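Probable thioesterase (Thermus thermophilus, PDB 1Z54) probably hydrolyses acyl-CoA thioesters, as a hotdog-fold member of the 4-hydroxybenzoyl-CoA thioesterase family. Local coordinates at residues V9-T14 against A67-V72; F53-E58 against L108-E113; E74-L79 against R92-G97; A80-R85 against A116-D121. All coordinates share one frame; numbering follows the deposited sequence.

Contact 1: V9-T14 against A67-V72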
loop_
_atom_site.group_PDB
_atom_site.type_symbol
_atom_site.label_atom_id
_atom_site.label_comp_id
_atom_site.label_asym_id
_atom_site.label_seq_id
_atom_site.Cartn_x
_atom_site.Cartn_y
_atom_site.Cartn_z
ATOM N N VAL A 9 13.022 2.808 -5.964
ATOM C CA VAL A 9 12.006 1.770 -5.839
ATOM C C VAL A 9 12.140 1.013 -4.528
ATOM O O VAL A 9 13.241 0.656 -4.111
ATOM C CB VAL A 9 12.078 0.748 -6.989
ATOM C CG1 VAL A 9 11.070 -0.388 -6.738
ATOM C CG2 VAL A 9 11.776 1.439 -8.311
ATOM N N ARG A 10 11.011 0.778 -3.878
ATOM C CA ARG A 10 10.998 0.042 -2.625
ATOM C C ARG A 10 10.566 -1.407 -2.886
ATOM O O ARG A 10 9.713 -1.672 -3.735
ATOM C CB ARG A 10 10.075 0.745 -1.621
ATOM C CG ARG A 10 10.853 1.682 -0.683
ATOM C CD ARG A 10 10.360 3.134 -0.633
ATOM N NE ARG A 10 9.050 3.275 -0.018
ATOM C CZ ARG A 10 8.646 4.347 0.663
ATOM N NH1 ARG A 10 7.426 4.380 1.179
ATOM N NH2 ARG A 10 9.462 5.375 0.851
ATOM N N TYR A 11 11.189 -2.337 -2.167
ATOM C CA TYR A 11 10.911 -3.763 -2.309
ATOM C C TYR A 11 9.412 -4.049 -2.222
ATOM O O TYR A 11 8.861 -4.786 -3.042
ATOM C CB TYR A 11 11.644 -4.545 -1.215
ATOM C CG TYR A 11 11.772 -6.022 -1.500
ATOM C CD1 TYR A 11 12.754 -6.496 -2.372
ATOM C CD2 TYR A 11 10.893 -6.944 -0.930
ATOM C CE1 TYR A 11 12.858 -7.848 -2.674
ATOM C CE2 TYR A 11 10.985 -8.305 -1.226
ATOM C CZ TYR A 11 11.970 -8.747 -2.101
ATOM O OH TYR A 11 12.055 -10.084 -2.420
ATOM N N ALA A 12 8.760 -3.459 -1.225
ATOM C CA ALA A 12 7.325 -3.638 -1.014
ATOM C C ALA A 12 6.478 -3.277 -2.232
ATOM O O ALA A 12 5.358 -3.757 -2.370
ATOM C CB ALA A 12 6.875 -2.804 0.184
ATOM N N GLU A 13 7.011 -2.436 -3.114
ATOM C CA GLU A 13 6.272 -2.000 -4.294
ATOM C C GLU A 13 6.334 -2.955 -5.500
ATOM O O GLU A 13 5.626 -2.762 -6.481
ATOM C CB GLU A 13 6.747 -0.586 -4.677
ATOM C CG GLU A 13 6.770 0.355 -3.462
ATOM C CD GLU A 13 7.379 1.721 -3.743
ATOM O OE1 GLU A 13 8.415 1.787 -4.428
ATOM O OE2 GLU A 13 6.828 2.731 -3.254
ATOM N N THR A 14 7.166 -3.988 -5.426
ATOM C CA THR A 14 7.274 -4.955 -6.522
ATOM C C THR A 14 6.154 -6.007 -6.429
ATOM O O THR A 14 5.687 -6.319 -5.329
ATOM C CB THR A 14 8.624 -5.702 -6.474
ATOM O OG1 THR A 14 8.681 -6.499 -5.283
ATOM C CG2 THR A 14 9.782 -4.718 -6.479
ATOM N N ALA A 67 9.724 -0.809 -14.023
ATOM C CA ALA A 67 10.708 -0.304 -13.085
ATOM C C ALA A 67 10.937 -1.515 -12.185
ATOM O O ALA A 67 10.044 -2.347 -12.025
ATOM C CB ALA A 67 10.133 0.859 -12.281
ATOM N N ARG A 68 12.125 -1.632 -11.609
ATOM C CA ARG A 68 12.418 -2.776 -10.749
ATOM C C ARG A 68 13.114 -2.398 -9.449
ATOM O O ARG A 68 13.730 -1.328 -9.345
ATOM C CB ARG A 68 13.302 -3.782 -11.487
ATOM C CG ARG A 68 12.666 -4.428 -12.697
ATOM C CD ARG A 68 13.445 -5.667 -13.117
ATOM N NE ARG A 68 12.795 -6.364 -14.225
ATOM C CZ ARG A 68 12.787 -5.928 -15.482
ATOM N NH1 ARG A 68 13.401 -4.796 -15.803
ATOM N NH2 ARG A 68 12.153 -6.618 -16.420
ATOM N N PHE A 69 13.011 -3.283 -8.460
ATOM C CA PHE A 69 13.678 -3.060 -7.189
ATOM C C PHE A 69 15.168 -3.062 -7.500
ATOM O O PHE A 69 15.661 -3.939 -8.212
ATOM C CB PHE A 69 13.370 -4.175 -6.198
ATOM C CG PHE A 69 14.175 -4.084 -4.933
ATOM C CD1 PHE A 69 15.128 -5.051 -4.626
ATOM C CD2 PHE A 69 14.000 -3.006 -4.061
ATOM C CE1 PHE A 69 15.900 -4.947 -3.464
ATOM C CE2 PHE A 69 14.764 -2.890 -2.902
ATOM C CZ PHE A 69 15.717 -3.861 -2.600
ATOM N N GLY A 70 15.880 -2.083 -6.962
ATOM C CA GLY A 70 17.300 -1.977 -7.224
ATOM C C GLY A 70 17.548 -0.750 -8.080
ATOM O O GLY A 70 18.676 -0.263 -8.167
ATOM N N GLU A 71 16.490 -0.238 -8.706
ATOM C CA GLU A 71 16.603 0.937 -9.570
ATOM C C GLU A 71 16.058 2.203 -8.926
ATOM O O GLU A 71 15.372 2.155 -7.903
ATOM C CB GLU A 71 15.844 0.712 -10.880
ATOM C CG GLU A 71 16.297 -0.488 -11.697
ATOM C CD GLU A 71 15.344 -0.800 -12.844
ATOM O OE1 GLU A 71 15.681 -1.651 -13.692
ATOM O OE2 GLU A 71 14.250 -0.199 -12.898
ATOM N N VAL A 72 16.378 3.335 -9.546
ATOM C CA VAL A 72 15.912 4.643 -9.110
ATOM C C VAL A 72 15.214 5.230 -10.330
ATOM O O VAL A 72 15.729 5.136 -11.443
ATOM C CB VAL A 72 17.086 5.554 -8.694
ATOM C CG1 VAL A 72 16.586 6.960 -8.443
ATOM C CG2 VAL A 72 17.752 5.003 -7.425
HETATM O O HOH W 1 15.363 0.373 -5.777
#
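Tyr11 and Phe69 form a T-shaped aromatic pair, the edge of the tyrosine ring directed at the face of the phenylalanine, with centroids 5.0 Å apart and planes at 89°. Tyr11 CD1 sits over the middle of the Phe69 ring, and Tyr11 CB adds a CH-pi contact over the ring, 4.2 Å from its centroid. With CG anti to the backbone N (chi1 173°), the Phe69 ring reaches the backbone of the short 3-10 turn at 11-13, while its CB meets Thr14 CG2 at 3.6 Å. Val9 adds further apolar contacts: its CG2 packs 4.3 Å from Ala67 CB, and its CG1 lies toward Phe69 CB. Both segments are connections at one end of the hotdog sheet: 9-14 leads from strand 3-8 toward helix 24-39, whereas residues 67-72 make a type II turn (Arg68 to Glu71) before strand 72-82. A leucine in place of Phe69 would probably leave the Tyr11 edge without an aromatic face to rest on and let that ring shift. Among the polar links, Val9 N donates to Glu71 O at 3.1 Å, and one water joins the backbones by donating to Val9 O and Glu71 O while accepting from Gly70 N. At the outer ends, Tyr11 OH bonds Glu48 of a second subunit, and Glu71 pairs with Arg95 of its own chain.

Contact 2: F53-E58 against L108-E113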
loop_
_atom_site.group_PDB
_atom_site.type_symbol
_atom_site.label_atom_id
_atom_site.label_comp_id
_atom_site.label_asym_id
_atom_site.label_seq_id
_atom_site.Cartn_x
_atom_site.Cartn_y
_atom_site.Cartn_z
ATOM N N PHE A 53 -7.657 21.954 -0.916
ATOM C CA PHE A 53 -7.277 20.636 -1.421
ATOM C C PHE A 53 -7.284 20.539 -2.943
ATOM O O PHE A 53 -8.016 21.257 -3.622
ATOM C CB PHE A 53 -8.234 19.578 -0.858
ATOM C CG PHE A 53 -8.474 19.704 0.620
ATOM C CD1 PHE A 53 -7.598 19.134 1.534
ATOM C CD2 PHE A 53 -9.561 20.430 1.095
ATOM C CE1 PHE A 53 -7.797 19.280 2.911
ATOM C CE2 PHE A 53 -9.771 20.586 2.464
ATOM C CZ PHE A 53 -8.886 20.008 3.377
ATOM N N PHE A 54 -6.466 19.634 -3.463
ATOM C CA PHE A 54 -6.381 19.385 -4.896
ATOM C C PHE A 54 -6.710 17.921 -5.124
ATOM O O PHE A 54 -5.857 17.146 -5.542
ATOM C CB PHE A 54 -4.970 19.660 -5.414
ATOM C CG PHE A 54 -4.588 21.111 -5.398
ATOM C CD1 PHE A 54 -3.275 21.492 -5.158
ATOM C CD2 PHE A 54 -5.539 22.098 -5.627
ATOM C CE1 PHE A 54 -2.913 22.832 -5.145
ATOM C CE2 PHE A 54 -5.182 23.442 -5.614
ATOM C CZ PHE A 54 -3.868 23.807 -5.371
ATOM N N PRO A 55 -7.952 17.512 -4.832
ATOM C CA PRO A 55 -8.310 16.107 -5.039
ATOM C C PRO A 55 -8.228 15.691 -6.510
ATOM O O PRO A 55 -8.436 16.510 -7.421
ATOM C CB PRO A 55 -9.732 16.032 -4.483
ATOM C CG PRO A 55 -10.269 17.395 -4.770
ATOM C CD PRO A 55 -9.115 18.286 -4.362
ATOM N N VAL A 56 -7.913 14.416 -6.722
ATOM C CA VAL A 56 -7.787 13.829 -8.048
ATOM C C VAL A 56 -9.162 13.478 -8.599
ATOM O O VAL A 56 -9.924 12.764 -7.954
ATOM C CB VAL A 56 -6.943 12.528 -7.996
ATOM C CG1 VAL A 56 -6.899 11.866 -9.378
ATOM C CG2 VAL A 56 -5.541 12.839 -7.487
ATOM N N VAL A 57 -9.491 13.991 -9.782
ATOM C CA VAL A 57 -10.782 13.667 -10.383
ATOM C C VAL A 57 -10.585 12.699 -11.537
ATOM O O VAL A 57 -11.518 12.030 -11.961
ATOM C CB VAL A 57 -11.530 14.923 -10.869
ATOM C CG1 VAL A 57 -11.939 15.758 -9.675
ATOM C CG2 VAL A 57 -10.659 15.723 -11.815
ATOM N N GLU A 58 -9.362 12.631 -12.052
ATOM C CA GLU A 58 -9.067 11.685 -13.125
ATOM C C GLU A 58 -7.594 11.321 -13.181
ATOM O O GLU A 58 -6.722 12.169 -13.003
ATOM C CB GLU A 58 -9.498 12.215 -14.494
ATOM C CG GLU A 58 -9.341 11.157 -15.582
ATOM C CD GLU A 58 -9.616 11.683 -16.971
ATOM O OE1 GLU A 58 -9.538 10.881 -17.929
ATOM O OE2 GLU A 58 -9.905 12.893 -17.104
ATOM N N LEU A 108 -9.428 19.065 -9.181
ATOM C CA LEU A 108 -10.381 20.139 -8.976
ATOM C C LEU A 108 -9.817 20.750 -7.703
ATOM O O LEU A 108 -8.909 20.175 -7.091
ATOM C CB LEU A 108 -11.795 19.609 -8.719
ATOM C CG LEU A 108 -12.633 19.217 -9.938
ATOM C CD1 LEU A 108 -14.016 18.793 -9.456
ATOM C CD2 LEU A 108 -12.751 20.390 -10.916
ATOM N N CYS A 109 -10.322 21.909 -7.303
ATOM C CA CYS A 109 -9.831 22.527 -6.084
ATOM C C CYS A 109 -10.952 22.541 -5.067
ATOM O O CYS A 109 -12.062 22.986 -5.357
ATOM C CB CYS A 109 -9.341 23.955 -6.340
ATOM S SG CYS A 109 -8.714 24.793 -4.845
ATOM N N GLN A 110 -10.662 22.031 -3.877
ATOM C CA GLN A 110 -11.658 21.987 -2.821
ATOM C C GLN A 110 -11.237 22.874 -1.659
ATOM O O GLN A 110 -10.117 22.780 -1.161
ATOM C CB GLN A 110 -11.839 20.548 -2.338
ATOM C CG GLN A 110 -12.970 20.347 -1.341
ATOM C CD GLN A 110 -13.135 18.889 -0.953
ATOM O OE1 GLN A 110 -13.302 18.021 -1.811
ATOM N NE2 GLN A 110 -13.094 18.613 0.345
ATOM N N VAL A 111 -12.139 23.753 -1.247
ATOM C CA VAL A 111 -11.875 24.645 -0.128
ATOM C C VAL A 111 -13.047 24.547 0.840
ATOM O O VAL A 111 -14.163 24.954 0.523
ATOM C CB VAL A 111 -11.688 26.112 -0.611
ATOM C CG1 VAL A 111 -12.777 26.484 -1.573
ATOM C CG2 VAL A 111 -11.705 27.064 0.568
ATOM N N GLY A 112 -12.790 23.982 2.015
ATOM C CA GLY A 112 -13.844 23.837 3.003
ATOM C C GLY A 112 -14.988 22.957 2.526
ATOM O O GLY A 112 -16.143 23.394 2.449
ATOM N N GLU A 113 -14.657 21.713 2.198
ATOM C CA GLU A 113 -15.627 20.726 1.735
ATOM C C GLU A 113 -16.545 21.171 0.590
ATOM O O GLU A 113 -17.750 20.934 0.626
ATOM C CB GLU A 113 -16.480 20.236 2.914
ATOM C CG GLU A 113 -17.398 19.058 2.576
ATOM C CD GLU A 113 -16.635 17.810 2.146
ATOM O OE1 GLU A 113 -17.246 16.923 1.507
ATOM O OE2 GLU A 113 -15.430 17.706 2.455
#
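Leu108, Phe53 and Gln110 contribute most of the buried surface. Phe53 and Gln110 form an antiparallel hydrogen-bonded pair: Phe53 N donates to Gln110 O at 2.6 Å, in the carbonyl plane, and Gln110 N returns a bond to Phe53 O at 2.8 Å, with the donor tilted 29° from the plane of the Phe53 carbonyl. Their side chains lie on the same face of the sheet. Phe53 CG is anti to the carbonyl carbon (chi1 -47°), which brings CD2 to 3.3 Å from Gln110 O; the extended Gln110 chain runs past the ring, its amide plane turned 64° from the ring plane and NE2 nearest CD2. Gln110 CB also packs against Pro55 CD, the two side chains crossing at about a right angle.

Leu108 continues the pairing through its N, which reaches Pro55 O at 3.3 Å, while its own carbonyl oxygen receives a CA-H...O contact from Phe54. Its side chain meets Val57 crosswise, CG lying 3.5 Å from Val57 CG1. On the other side of the backbone, Cys109 SG stands obliquely beside the Phe54 ring, 3.9 Å from CE2, a sulfur-aromatic contact. A classic beta bulge follows, Val57 and Glu58 both facing Arg106.

The contact joins strand 52-63, outermost within the chain, to strand 98-111. Phe54 packs on Leu37 of helix 24-39, Phe53 rests on Tyr44 and Glu48 of helix 44-48, and at Glu58 the sheet runs on into an antiparallel strand of another subunit.

Contact 3: E74-L79 against R92-G97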
loop_
_atom_site.group_PDB
_atom_site.type_symbol
_atom_site.label_atom_id
_atom_site.label_comp_id
_atom_site.label_asym_id
_atom_site.label_seq_id
_atom_site.Cartn_x
_atom_site.Cartn_y
_atom_site.Cartn_z
ATOM N N GLU A 74 13.073 8.528 -12.296
ATOM C CA GLU A 74 12.926 9.972 -12.346
ATOM C C GLU A 74 11.549 10.296 -12.882
ATOM O O GLU A 74 11.125 9.759 -13.911
ATOM C CB GLU A 74 14.002 10.591 -13.241
ATOM C CG GLU A 74 15.385 10.576 -12.619
ATOM C CD GLU A 74 16.416 11.310 -13.457
ATOM O OE1 GLU A 74 17.528 11.551 -12.942
ATOM O OE2 GLU A 74 16.119 11.640 -14.628
ATOM N N VAL A 75 10.844 11.159 -12.162
ATOM C CA VAL A 75 9.512 11.562 -12.559
ATOM C C VAL A 75 9.517 13.036 -12.894
ATOM O O VAL A 75 9.776 13.884 -12.039
ATOM C CB VAL A 75 8.491 11.312 -11.449
ATOM C CG1 VAL A 75 7.096 11.650 -11.957
ATOM C CG2 VAL A 75 8.567 9.854 -11.000
ATOM N N ARG A 76 9.244 13.327 -14.158
ATOM C CA ARG A 76 9.215 14.692 -14.646
ATOM C C ARG A 76 7.776 15.171 -14.642
ATOM O O ARG A 76 6.903 14.537 -15.232
ATOM C CB ARG A 76 9.791 14.735 -16.064
ATOM C CG ARG A 76 11.236 14.249 -16.127
ATOM C CD ARG A 76 11.665 13.878 -17.545
ATOM N NE ARG A 76 11.553 14.997 -18.475
ATOM C CZ ARG A 76 11.945 14.950 -19.748
ATOM N NH1 ARG A 76 11.808 16.014 -20.531
ATOM N NH2 ARG A 76 12.477 13.838 -20.239
ATOM N N THR A 77 7.513 16.284 -13.972
ATOM C CA THR A 77 6.152 16.786 -13.936
ATOM C C THR A 77 6.024 18.259 -14.266
ATOM O O THR A 77 6.885 19.078 -13.939
ATOM C CB THR A 77 5.467 16.513 -12.562
ATOM O OG1 THR A 77 4.778 17.685 -12.120
ATOM C CG2 THR A 77 6.466 16.091 -11.528
ATOM N N ARG A 78 4.940 18.585 -14.946
ATOM C CA ARG A 78 4.688 19.965 -15.286
ATOM C C ARG A 78 3.200 20.207 -15.200
ATOM O O ARG A 78 2.401 19.269 -15.252
ATOM C CB ARG A 78 5.205 20.275 -16.694
ATOM C CG ARG A 78 4.366 19.719 -17.823
ATOM C CD ARG A 78 4.893 20.233 -19.156
ATOM N NE ARG A 78 3.846 20.255 -20.173
ATOM C CZ ARG A 78 3.319 19.169 -20.721
ATOM N NH1 ARG A 78 3.744 17.966 -20.356
ATOM N NH2 ARG A 78 2.354 19.289 -21.621
ATOM N N LEU A 79 2.831 21.466 -15.032
ATOM C CA LEU A 79 1.433 21.842 -14.960
ATOM C C LEU A 79 1.031 22.089 -16.406
ATOM O O LEU A 79 1.367 23.127 -16.983
ATOM C CB LEU A 79 1.276 23.115 -14.126
ATOM C CG LEU A 79 -0.130 23.680 -13.928
ATOM C CD1 LEU A 79 -1.023 22.630 -13.289
ATOM C CD2 LEU A 79 -0.054 24.930 -13.050
ATOM N N ARG A 92 6.207 12.082 -16.790
ATOM C CA ARG A 92 7.006 11.122 -17.534
ATOM C C ARG A 92 7.866 10.421 -16.498
ATOM O O ARG A 92 8.594 11.069 -15.738
ATOM C CB ARG A 92 7.894 11.810 -18.575
ATOM C CG ARG A 92 7.131 12.284 -19.804
ATOM C CD ARG A 92 8.020 12.974 -20.836
ATOM N NE ARG A 92 8.724 12.034 -21.704
ATOM C CZ ARG A 92 9.874 11.446 -21.401
ATOM N NH1 ARG A 92 10.468 11.705 -20.244
ATOM N NH2 ARG A 92 10.430 10.594 -22.256
ATOM N N VAL A 93 7.751 9.099 -16.440
ATOM C CA VAL A 93 8.530 8.324 -15.499
ATOM C C VAL A 93 9.595 7.602 -16.295
ATOM O O VAL A 93 9.285 6.753 -17.129
ATOM C CB VAL A 93 7.686 7.261 -14.771
ATOM C CG1 VAL A 93 8.555 6.541 -13.751
ATOM C CG2 VAL A 93 6.478 7.905 -14.094
ATOM N N GLU A 94 10.852 7.935 -16.045
ATOM C CA GLU A 94 11.912 7.281 -16.776
ATOM C C GLU A 94 13.082 6.856 -15.910
ATOM O O GLU A 94 13.128 7.133 -14.709
ATOM C CB GLU A 94 12.384 8.180 -17.929
ATOM C CG GLU A 94 12.703 9.605 -17.552
ATOM C CD GLU A 94 13.100 10.437 -18.754
ATOM O OE1 GLU A 94 14.086 10.085 -19.426
ATOM O OE2 GLU A 94 12.424 11.444 -19.038
ATOM N N ARG A 95 14.014 6.150 -16.537
ATOM C CA ARG A 95 15.208 5.662 -15.869
ATOM C C ARG A 95 16.356 5.762 -16.866
ATOM O O ARG A 95 16.403 5.020 -17.844
ATOM C CB ARG A 95 15.013 4.205 -15.450
ATOM C CG ARG A 95 16.197 3.591 -14.726
ATOM C CD ARG A 95 15.990 2.098 -14.577
ATOM N NE ARG A 95 15.942 1.448 -15.886
ATOM C CZ ARG A 95 14.933 0.696 -16.322
ATOM N NH1 ARG A 95 13.867 0.482 -15.553
ATOM N NH2 ARG A 95 14.988 0.157 -17.538
ATOM N N GLU A 96 17.267 6.696 -16.624
ATOM C CA GLU A 96 18.417 6.896 -17.501
ATOM C C GLU A 96 18.004 6.984 -18.975
ATOM O O GLU A 96 18.433 6.178 -19.805
ATOM C CB GLU A 96 19.419 5.758 -17.306
ATOM C CG GLU A 96 19.692 5.436 -15.843
ATOM C CD GLU A 96 20.757 4.374 -15.662
ATOM O OE1 GLU A 96 21.957 4.726 -15.656
ATOM O OE2 GLU A 96 20.396 3.181 -15.537
ATOM N N GLY A 97 17.158 7.961 -19.284
ATOM C CA GLY A 97 16.710 8.152 -20.650
ATOM C C GLY A 97 15.590 7.254 -21.151
ATOM O O GLY A 97 14.902 7.610 -22.102
#
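Two arginines from adjacent strands, Arg76 and Arg92, converge on a single carboxylate oxygen, Glu94 OE2. Arg76 NH2 donates to it at 2.7 Å, entering at the syn lone pair with the oxygen close to the guanidinium plane. Arg92 NH1 grips the same oxygen from within its own strand, although the modelled separation is too short to be taken literally. The arginine side chains run side by side in the same direction, their guanidinium planes 55° apart, and both bend at chi3 (59° in Arg76) to turn their ends toward Glu94. The shared negative charge probably offsets the closeness of the two positive groups. A leucine in place of Arg76 would probably deprive Glu94 of its charged partner from strand 72-82.

Beneath this network the backbones are zipped by antiparallel pairs. Glu74 with Glu94 and Arg76 with Arg92 are hydrogen-bonded; Glu74 N to Glu94 O measures 2.8 Å and is almost straight at 178°. The non-hydrogen-bonded pair Val75 and Val93 lies between them, with CG2 atoms 4.2 Å apart on the opposite face, where Val75 packs on Ala32 of helix 24-39. The two segments belong to the hairpin of strands 72-82 and 86-95 in the hotdog fold, an antiparallel sheet wrapped around a long helix.

Contact 4: A80-R85 against A116-D121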
loop_
_atom_site.group_PDB
_atom_site.type_symbol
_atom_site.label_atom_id
_atom_site.label_comp_id
_atom_site.label_asym_id
_atom_site.label_seq_id
_atom_site.Cartn_x
_atom_site.Cartn_y
_atom_site.Cartn_z
ATOM N N ALA A 80 0.324 21.126 -16.991
ATOM C CA ALA A 80 -0.106 21.228 -18.381
ATOM C C ALA A 80 -1.337 22.111 -18.581
ATOM O O ALA A 80 -1.476 22.773 -19.608
ATOM C CB ALA A 80 -0.360 19.832 -18.950
ATOM N N GLU A 81 -2.229 22.126 -17.599
ATOM C CA GLU A 81 -3.436 22.938 -17.702
ATOM C C GLU A 81 -3.764 23.592 -16.366
ATOM O O GLU A 81 -3.630 22.972 -15.310
ATOM C CB GLU A 81 -4.615 22.072 -18.177
ATOM C CG GLU A 81 -4.519 21.627 -19.638
ATOM C CD GLU A 81 -5.580 20.604 -20.023
ATOM O OE1 GLU A 81 -6.641 20.562 -19.363
ATOM O OE2 GLU A 81 -5.358 19.848 -20.995
ATOM N N LEU A 82 -4.181 24.853 -16.414
ATOM C CA LEU A 82 -4.526 25.587 -15.203
ATOM C C LEU A 82 -5.690 26.539 -15.432
ATOM O O LEU A 82 -5.585 27.474 -16.226
ATOM C CB LEU A 82 -3.321 26.392 -14.704
ATOM C CG LEU A 82 -3.611 27.365 -13.549
ATOM C CD1 LEU A 82 -3.848 26.570 -12.282
ATOM C CD2 LEU A 82 -2.448 28.337 -13.360
ATOM N N SER A 83 -6.799 26.302 -14.741
ATOM C CA SER A 83 -7.960 27.172 -14.856
ATOM C C SER A 83 -8.252 27.696 -13.456
ATOM O O SER A 83 -7.499 27.425 -12.519
ATOM C CB SER A 83 -9.171 26.404 -15.386
ATOM O OG SER A 83 -9.609 25.425 -14.454
ATOM N N SER A 84 -9.339 28.444 -13.309
ATOM C CA SER A 84 -9.691 28.989 -12.007
ATOM C C SER A 84 -10.162 27.915 -11.022
ATOM O O SER A 84 -10.023 28.079 -9.813
ATOM C CB SER A 84 -10.771 30.067 -12.160
ATOM O OG SER A 84 -11.917 29.568 -12.837
ATOM N N ARG A 85 -10.693 26.810 -11.537
ATOM C CA ARG A 85 -11.195 25.744 -10.674
ATOM C C ARG A 85 -10.537 24.380 -10.867
ATOM O O ARG A 85 -10.888 23.437 -10.164
ATOM C CB ARG A 85 -12.704 25.579 -10.877
ATOM C CG ARG A 85 -13.528 26.813 -10.554
ATOM C CD ARG A 85 -14.869 26.771 -11.280
ATOM N NE ARG A 85 -15.692 27.949 -11.017
ATOM C CZ ARG A 85 -16.255 28.221 -9.843
ATOM N NH1 ARG A 85 -16.084 27.399 -8.815
ATOM N NH2 ARG A 85 -16.993 29.316 -9.697
ATOM N N ALA A 116 -14.434 24.731 -5.504
ATOM C CA ALA A 116 -14.386 26.177 -5.647
ATOM C C ALA A 116 -13.176 26.618 -6.453
ATOM O O ALA A 116 -12.346 25.796 -6.857
ATOM C CB ALA A 116 -14.360 26.832 -4.278
ATOM N N ARG A 117 -13.086 27.921 -6.693
ATOM C CA ARG A 117 -11.966 28.464 -7.444
ATOM C C ARG A 117 -10.711 28.362 -6.586
ATOM O O ARG A 117 -10.783 28.373 -5.356
ATOM C CB ARG A 117 -12.201 29.937 -7.794
ATOM C CG ARG A 117 -13.526 30.247 -8.477
ATOM C CD ARG A 117 -13.565 31.705 -8.918
ATOM N NE ARG A 117 -13.038 32.601 -7.887
ATOM C CZ ARG A 117 -13.581 32.776 -6.685
ATOM N NH1 ARG A 117 -14.682 32.119 -6.341
ATOM N NH2 ARG A 117 -13.019 33.607 -5.817
ATOM N N ILE A 118 -9.563 28.253 -7.241
ATOM C CA ILE A 118 -8.287 28.181 -6.538
ATOM C C ILE A 118 -8.022 29.554 -5.914
ATOM O O ILE A 118 -8.061 30.567 -6.608
ATOM C CB ILE A 118 -7.144 27.861 -7.516
ATOM C CG1 ILE A 118 -7.376 26.486 -8.145
ATOM C CG2 ILE A 118 -5.808 27.940 -6.801
ATOM C CD1 ILE A 118 -6.418 26.145 -9.257
ATOM N N PRO A 119 -7.767 29.606 -4.596
ATOM C CA PRO A 119 -7.503 30.901 -3.959
ATOM C C PRO A 119 -6.441 31.714 -4.710
ATOM O O PRO A 119 -5.471 31.162 -5.226
ATOM C CB PRO A 119 -7.077 30.517 -2.533
ATOM C CG PRO A 119 -6.698 29.054 -2.636
ATOM C CD PRO A 119 -7.697 28.513 -3.614
ATOM N N GLU A 120 -6.644 33.028 -4.758
ATOM C CA GLU A 120 -5.756 33.949 -5.464
ATOM C C GLU A 120 -4.253 33.750 -5.330
ATOM O O GLU A 120 -3.556 33.615 -6.335
ATOM C CB GLU A 120 -6.099 35.386 -5.082
ATOM C CG GLU A 120 -7.483 35.815 -5.521
ATOM C CD GLU A 120 -7.720 35.568 -6.999
ATOM O OE1 GLU A 120 -6.816 35.886 -7.806
ATOM O OE2 GLU A 120 -8.809 35.060 -7.351
ATOM N N ASP A 121 -3.743 33.739 -4.105
ATOM C CA ASP A 121 -2.308 33.583 -3.909
ATOM C C ASP A 121 -1.755 32.286 -4.494
ATOM O O ASP A 121 -0.626 32.258 -4.983
ATOM C CB ASP A 121 -1.946 33.674 -2.422
ATOM C CG ASP A 121 -2.466 32.498 -1.617
ATOM O OD1 ASP A 121 -1.872 32.200 -0.559
ATOM O OD2 ASP A 121 -3.472 31.882 -2.028
HETATM O O HOH W 2 -12.845 23.382 -8.368
#
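Ile118 N donates to Ser84 O at 2.6 Å, the direct backbone hydrogen bond of this contact, and the carbonyl faces it almost end on (C=O...N angle 175°). The same oxygen receives a CA-H...O contact from Arg117, at 3.1 Å from its CA. Alongside, Arg117 CG lies over the centre of one face of the Arg85 guanidinium, 3.7 Å from CZ; the Arg85 chain is extended from CG to NE, which carries its flat end across to Arg117. The two guanidinium planes stand 80° apart, so the arginines meet through an aliphatic methylene rather than by stacking.

On the inner side, Ile118 CG1 is anti to the carbonyl carbon (chi1 -63°), sending CD1 to within 4.0 Å of Leu82 CD1 and 3.7 Å of Ser83 O. A water lies between Arg85 O and Ala116 O, within hydrogen-bonding distance of both, and links the two backbones. Farther out, Ser83 OG bonds Ala86 O and receives a weak bond from Arg85 N, both within the turn that follows strand 72-82.

Pro119 takes the N-cap position of helix 120-129, and the contact sets the start of this C-terminal helix beside the 83-85 connection. Leu82 packs on Tyr123 and Leu126 of that helix, while Ile118 reaches Leu87 of strand 86-95 and Cys109 of strand 98-111.

Overall arrangement
From the N terminus, the chain leaves strand 3-8 at 9-14, passes through helix 24-39 and enters strand 52-63, where contact 2 opens before 67-72 closes the loop of contact 1; contacts 1 and 2 therefore cross. Strand 72-82 supplies first 74-79 and then 80-85, opening contacts 3 and 4. Of these two, contact 3 closes first, at 92-97, nested within contact 2 and crossing contact 4. Contact 2 closes at 108-113, and contact 4 last, at 116-121, so that contacts 2 and 4 cross as well. Contacts 1 and 3 meet through the Glu71-Arg95 salt bridge at one end of the sheet; contacts 2 and 4 touch at the other, with contact 4 bringing in the C-terminal helix.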